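Putative ABC transporter, periplasmic binding protein, amino acid (Neisseria gonorrhoeae, PDB 2YJP) probably serves as the periplasmic solute receptor of an ABC transporter, capturing L-cysteine in a pocket for delivery to the membrane permease. Local coordinates at residues F137-M142 against W253-I258; R266-Y271 against V283-L288. The protein carries 1 engineered substitution. All blocks are in the same frame, centred on the assembly; numbering follows the deposited sequence.

Contact 1: residues F137-M142 against W253-I258; sequences FADPYM and WVNGEI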
loop_
_atom_site.group_PDB
_atom_site.type_symbol
_atom_site.label_atom_id
_atom_site.label_comp_id
_atom_site.label_asym_id
_atom_site.label_seq_id
_atom_site.Cartn_x
_atom_site.Cartn_y
_atom_site.Cartn_z
ATOM N N PHE A 137 -5.318 -12.517 5.339
ATOM C CA PHE A 137 -5.254 -11.135 5.816
ATOM C C PHE A 137 -5.559 -11.046 7.295
ATOM O O PHE A 137 -6.580 -11.580 7.753
ATOM C CB PHE A 137 -6.252 -10.284 5.062
ATOM C CG PHE A 137 -5.820 -9.971 3.648
ATOM C CD1 PHE A 137 -4.887 -8.937 3.387
ATOM C CD2 PHE A 137 -6.363 -10.689 2.562
ATOM C CE1 PHE A 137 -4.515 -8.633 2.063
ATOM C CE2 PHE A 137 -5.986 -10.390 1.258
ATOM C CZ PHE A 137 -5.072 -9.370 0.995
ATOM N N ALA A 138 -4.666 -10.384 8.041
ATOM C CA ALA A 138 -4.984 -10.010 9.436
ATOM C C ALA A 138 -5.935 -8.835 9.497
ATOM O O ALA A 138 -6.296 -8.300 8.481
ATOM C CB ALA A 138 -3.716 -9.682 10.190
ATOM N N ASP A 139 -6.311 -8.424 10.691
ATOM C CA ASP A 139 -7.077 -7.216 10.915
ATOM C C ASP A 139 -6.542 -6.033 10.176
ATOM O O ASP A 139 -5.366 -5.725 10.318
ATOM C CB ASP A 139 -6.998 -6.808 12.382
ATOM C CG ASP A 139 -7.865 -7.641 13.264
ATOM O OD1 ASP A 139 -8.477 -8.629 12.767
ATOM O OD2 ASP A 139 -7.922 -7.294 14.466
ATOM N N PRO A 140 -7.444 -5.309 9.485
ATOM C CA PRO A 140 -7.074 -4.097 8.730
ATOM C C PRO A 140 -6.584 -3.005 9.649
ATOM O O PRO A 140 -7.053 -2.912 10.816
ATOM C CB PRO A 140 -8.357 -3.664 8.036
ATOM C CG PRO A 140 -9.454 -4.507 8.583
ATOM C CD PRO A 140 -8.885 -5.588 9.487
ATOM N N TYR A 141 -5.648 -2.196 9.133
ATOM C CA TYR A 141 -5.210 -0.995 9.822
ATOM C C TYR A 141 -5.563 0.318 9.118
ATOM O O TYR A 141 -5.583 1.368 9.760
ATOM C CB TYR A 141 -3.714 -1.056 10.162
ATOM C CG TYR A 141 -2.812 -1.244 9.004
ATOM C CD1 TYR A 141 -2.460 -2.523 8.599
ATOM C CD2 TYR A 141 -2.269 -0.153 8.302
ATOM C CE1 TYR A 141 -1.624 -2.735 7.553
ATOM C CE2 TYR A 141 -1.375 -0.356 7.229
ATOM C CZ TYR A 141 -1.081 -1.669 6.851
ATOM O OH TYR A 141 -0.218 -1.946 5.799
ATOM N N MET A 142 -5.860 0.260 7.819
ATOM C CA MET A 142 -6.324 1.460 7.111
ATOM C C MET A 142 -7.335 1.164 6.000
ATOM O O MET A 142 -7.615 -0.000 5.701
ATOM C CB MET A 142 -5.158 2.322 6.630
ATOM C CG MET A 142 -4.562 1.978 5.303
ATOM S SD MET A 142 -3.258 3.155 4.797
ATOM C CE MET A 142 -4.116 4.086 3.542
ATOM N N TRP A 253 -1.459 -14.011 16.036
ATOM C CA TRP A 253 -0.578 -13.059 16.698
ATOM C C TRP A 253 -0.640 -11.657 16.110
ATOM O O TRP A 253 -0.748 -10.687 16.869
ATOM C CB TRP A 253 0.862 -13.550 16.653
ATOM C CG TRP A 253 1.731 -12.720 17.488
ATOM C CD1 TRP A 253 1.894 -12.790 18.847
ATOM C CD2 TRP A 253 2.541 -11.644 17.041
ATOM N NE1 TRP A 253 2.796 -11.833 19.252
ATOM C CE2 TRP A 253 3.206 -11.122 18.163
ATOM C CE3 TRP A 253 2.798 -11.090 15.785
ATOM C CZ2 TRP A 253 4.090 -10.040 18.070
ATOM C CZ3 TRP A 253 3.669 -10.025 15.695
ATOM C CH2 TRP A 253 4.299 -9.506 16.822
ATOM N N VAL A 254 -0.591 -11.555 14.773
ATOM C CA VAL A 254 -0.775 -10.275 14.056
ATOM C C VAL A 254 -2.097 -9.572 14.398
ATOM O O VAL A 254 -2.101 -8.372 14.706
ATOM C CB VAL A 254 -0.540 -10.378 12.516
ATOM C CG1 VAL A 254 -0.708 -9.002 11.819
ATOM C CG2 VAL A 254 0.893 -10.821 12.221
ATOM N N ASN A 255 -3.198 -10.319 14.389
ATOM C CA ASN A 255 -4.529 -9.792 14.784
ATOM C C ASN A 255 -4.515 -9.115 16.177
ATOM O O ASN A 255 -4.994 -7.997 16.311
ATOM C CB ASN A 255 -5.566 -10.915 14.817
ATOM C CG ASN A 255 -5.979 -11.371 13.428
ATOM O OD1 ASN A 255 -5.728 -10.692 12.439
ATOM N ND2 ASN A 255 -6.623 -12.535 13.356
ATOM N N GLY A 256 -3.979 -9.816 17.190
ATOM C CA GLY A 256 -3.891 -9.323 18.543
ATOM C C GLY A 256 -3.016 -8.070 18.609
ATOM O O GLY A 256 -3.329 -7.104 19.295
ATOM N N GLU A 257 -1.919 -8.094 17.872
ATOM C CA GLU A 257 -1.064 -6.905 17.752
ATOM C C GLU A 257 -1.728 -5.691 17.126
ATOM O O GLU A 257 -1.562 -4.601 17.658
ATOM C CB GLU A 257 0.165 -7.230 16.949
ATOM C CG GLU A 257 1.133 -8.103 17.664
ATOM C CD GLU A 257 1.849 -7.338 18.739
ATOM O OE1 GLU A 257 2.365 -6.237 18.404
ATOM O OE2 GLU A 257 1.872 -7.808 19.912
ATOM N N ILE A 258 -2.450 -5.875 16.014
ATOM C CA ILE A 258 -3.169 -4.776 15.385
ATOM C C ILE A 258 -4.207 -4.182 16.329
ATOM O O ILE A 258 -4.313 -2.964 16.435
ATOM C CB ILE A 258 -3.835 -5.175 14.045
ATOM C CG1 ILE A 258 -2.761 -5.532 13.003
ATOM C CG2 ILE A 258 -4.763 -4.046 13.506
ATOM C CD1 ILE A 258 -1.704 -4.415 12.693
#
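The backbone N of Asp139 donates to the side-chain OD1 of Asn255 at 2.9 Å, with an N-H...O angle of 154° and the donor tilted out of the amide plane. The bond fastens the loop 137-142, between strands 135-137 and 142-151, to helix 248-264 in the two-lobed fold of the family 3 solute-binding proteins. Asn255 carries its CG beside its own backbone N (chi1 -74°), which brings the amide oxygen to the backbone N of Asp139. The same oxygen also packs against Ala138, with CB 3.2 Å from Asn255 OD1. The side chains of Asp139 and Asn255 cross at about a right angle, yet the planes of the carboxylate and the amide are tilted only 20° from each other. Asp139 OD1 and Asn255 OD1 are 3.5 Å from each other, but both are acceptors and make no bond. One turn farther along the helix, Ile258 turns its CG2 branch to the loop; this methyl lies 3.7 Å from Asp139 CB and equally 3.7 Å from Pro140 O. That carbonyl is also hydrogen-bonded by Lys262 NZ, so the same helix both packs a methyl against this oxygen and donates a hydrogen bond to it. Beyond Pro140 the chain enters a classic beta bulge, where Tyr141 and Met142 both face Ile239 of strand 237-244, and Tyr141 OH is hydrogen-bonded to Asp81 OD1 of helix 80-93. On the buried side, Ala138 CB meets Val254 CG1 at 3.5 Å, tighter than usual for two carbons.

Contact 2: residues R266-Y271 against V283-L288; sequences RLKAAY and VKPEAL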
loop_
_atom_site.group_PDB
_atom_site.type_symbol
_atom_site.label_atom_id
_atom_site.label_comp_id
_atom_site.label_asym_id
_atom_site.label_seq_id
_atom_site.Cartn_x
_atom_site.Cartn_y
_atom_site.Cartn_z
ATOM N N ARG A 266 -0.562 3.368 19.402
ATOM C CA ARG A 266 0.529 3.122 18.454
ATOM C C ARG A 266 0.175 3.328 17.010
ATOM O O ARG A 266 0.998 3.849 16.267
ATOM C CB ARG A 266 1.167 1.740 18.648
ATOM C CG ARG A 266 2.156 1.762 19.881
ATOM C CD ARG A 266 2.717 0.382 20.288
ATOM N NE ARG A 266 1.652 -0.560 20.506
ATOM C CZ ARG A 266 1.766 -1.887 20.486
ATOM N NH1 ARG A 266 2.891 -2.461 20.243
ATOM N NH2 ARG A 266 0.757 -2.669 20.708
ATOM N N LEU A 267 -1.025 2.922 16.595
ATOM C CA LEU A 267 -1.517 3.241 15.241
ATOM C C LEU A 267 -1.718 4.747 15.023
ATOM O O LEU A 267 -1.261 5.298 14.038
ATOM C CB LEU A 267 -2.789 2.444 14.895
ATOM C CG LEU A 267 -3.155 2.485 13.406
ATOM C CD1 LEU A 267 -2.145 1.713 12.532
ATOM C CD2 LEU A 267 -4.543 1.915 13.216
ATOM N N LYS A 268 -2.349 5.418 15.981
ATOM C CA LYS A 268 -2.493 6.876 15.922
ATOM C C LYS A 268 -1.106 7.585 15.859
ATOM O O LYS A 268 -0.898 8.496 15.037
ATOM C CB LYS A 268 -3.380 7.372 17.080
ATOM C CG LYS A 268 -3.682 8.887 17.136
ATOM C CD LYS A 268 -4.812 9.337 16.148
ATOM C CE LYS A 268 -5.676 10.493 16.763
ATOM N NZ LYS A 268 -5.223 11.888 16.400
ATOM N N ALA A 269 -0.154 7.126 16.675
ATOM C CA ALA A 269 1.223 7.657 16.638
ATOM C C ALA A 269 1.905 7.493 15.248
ATOM O O ALA A 269 2.492 8.443 14.691
ATOM C CB ALA A 269 2.089 7.084 17.798
ATOM N N ALA A 270 1.769 6.305 14.669
ATOM C CA ALA A 270 2.274 6.067 13.308
ATOM C C ALA A 270 1.634 7.037 12.276
ATOM O O ALA A 270 2.305 7.511 11.386
ATOM C CB ALA A 270 2.043 4.617 12.910
ATOM N N TYR A 271 0.338 7.331 12.408
ATOM C CA TYR A 271 -0.347 8.225 11.457
ATOM C C TYR A 271 0.188 9.655 11.654
ATOM O O TYR A 271 0.454 10.358 10.704
ATOM C CB TYR A 271 -1.901 8.147 11.647
ATOM C CG TYR A 271 -2.618 9.442 11.334
ATOM C CD1 TYR A 271 -3.067 9.743 10.056
ATOM C CD2 TYR A 271 -2.829 10.381 12.326
ATOM C CE1 TYR A 271 -3.691 11.008 9.768
ATOM C CE2 TYR A 271 -3.452 11.593 12.068
ATOM C CZ TYR A 271 -3.884 11.910 10.803
ATOM O OH TYR A 271 -4.510 13.132 10.632
ATOM N N VAL A 283 -7.298 15.627 5.309
ATOM C CA VAL A 283 -7.800 14.278 5.444
ATOM C C VAL A 283 -7.834 13.906 6.926
ATOM O O VAL A 283 -6.777 13.724 7.560
ATOM C CB VAL A 283 -6.897 13.292 4.699
ATOM C CG1 VAL A 283 -7.369 11.862 4.905
ATOM C CG2 VAL A 283 -6.808 13.640 3.197
ATOM N N LYS A 284 -9.043 13.777 7.474
ATOM C CA LYS A 284 -9.257 13.369 8.880
ATOM C C LYS A 284 -8.702 11.978 9.150
ATOM O O LYS A 284 -8.779 11.095 8.287
ATOM C CB LYS A 284 -10.734 13.448 9.235
ATOM C CG LYS A 284 -11.291 14.858 8.992
ATOM C CD LYS A 284 -12.700 15.094 9.557
ATOM C CE LYS A 284 -13.025 16.590 9.402
ATOM N NZ LYS A 284 -14.437 16.959 9.814
ATOM N N PRO A 285 -8.113 11.769 10.336
ATOM C CA PRO A 285 -7.549 10.435 10.649
ATOM C C PRO A 285 -8.581 9.310 10.606
ATOM O O PRO A 285 -8.232 8.173 10.287
ATOM C CB PRO A 285 -7.002 10.581 12.082
ATOM C CG PRO A 285 -7.360 11.972 12.551
ATOM C CD PRO A 285 -7.769 12.787 11.347
ATOM N N GLU A 286 -9.829 9.591 10.921
ATOM C CA GLU A 286 -10.854 8.565 10.838
ATOM C C GLU A 286 -11.232 8.219 9.413
ATOM O O GLU A 286 -11.896 7.228 9.213
ATOM C CB GLU A 286 -12.134 8.873 11.671
ATOM C CG GLU A 286 -12.613 10.326 11.809
ATOM C CD GLU A 286 -11.599 11.300 12.449
ATOM O OE1 GLU A 286 -10.502 10.897 12.754
ATOM O OE2 GLU A 286 -11.880 12.493 12.661
ATOM N N ALA A 287 -10.823 9.033 8.437
ATOM C CA ALA A 287 -10.987 8.676 7.023
ATOM C C ALA A 287 -9.896 7.711 6.573
ATOM O O ALA A 287 -10.092 7.009 5.598
ATOM C CB ALA A 287 -11.019 9.924 6.098
ATOM N N LEU A 288 -8.767 7.648 7.265
ATOM C CA LEU A 288 -7.701 6.766 6.807
ATOM C C LEU A 288 -7.599 5.536 7.676
ATOM O O LEU A 288 -7.376 4.444 7.190
ATOM C CB LEU A 288 -6.345 7.474 6.795
ATOM C CG LEU A 288 -5.992 8.369 5.620
ATOM C CD1 LEU A 288 -5.052 9.518 6.006
ATOM C CD2 LEU A 288 -5.367 7.610 4.481
HETATM O O HOH W 1 -4.330 14.012 8.109
#
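Tyr271 lays one face of its ring against Pro285, whose CB stands 3.9 Å from the ring centroid and 23° off the normal, a CH-pi contact. The proline is displaced toward the hydroxyl end: its CB is 3.6 Å from Tyr271 CZ, and its CD comes within 3.4 Å of Tyr271 OH. With CG turned well short of fully anti to the backbone N (chi1 149°), the ring projects from helix 266-274 to the short, weakly bonded helical turn 285-288. Leu288, also on that turn, approaches the ring differently: its CD1 sits at the edge, near the ring plane, 4.3 Å from Tyr271 CE1. After helix 276-279 the C-terminal end of this solute-binding protein folds back onto helix 266-274, where Leu276 and Leu289 also pack on Tyr271. The turn is attached in addition to strand 142-151, since Lys143 NZ is hydrogen-bonded to Glu286 O and the backbones of Lys143 and Leu288 are bonded to each other. Tyr271 OH donates to a water whose oxygen is 2.7 Å away, and this water donates in turn to the carbonyl O of Val283, the last bond modelled so short that its length is doubtful. Lys268, itself exposed, approaches more loosely, its NZ 4.4 Å from Pro285 CG.

Overall arrangement
From the N terminus, the chain lays down helix 80-93 and reaches strand 135-137, then the loop 137-142. Contact 1 closes 110 residues later, when helix 248-264 meets that loop; the intervening chain includes strands 166-170, 187-191 and 208-212 and returns along strand 237-244. Helix 266-274 follows directly, and contact 2 closes a much shorter loop, through helix 276-279 to the C-terminal turn 285-288. The two closures are in series, neither nested nor crossed. They nevertheless touch in space: Met142 CB lies 3.1 Å from Leu288 O, and Tyr141 O packs on Leu267 CD2. Thus helix 266-274 packs on the end of the loop, and the C-terminal turn on the start of strand 142-151.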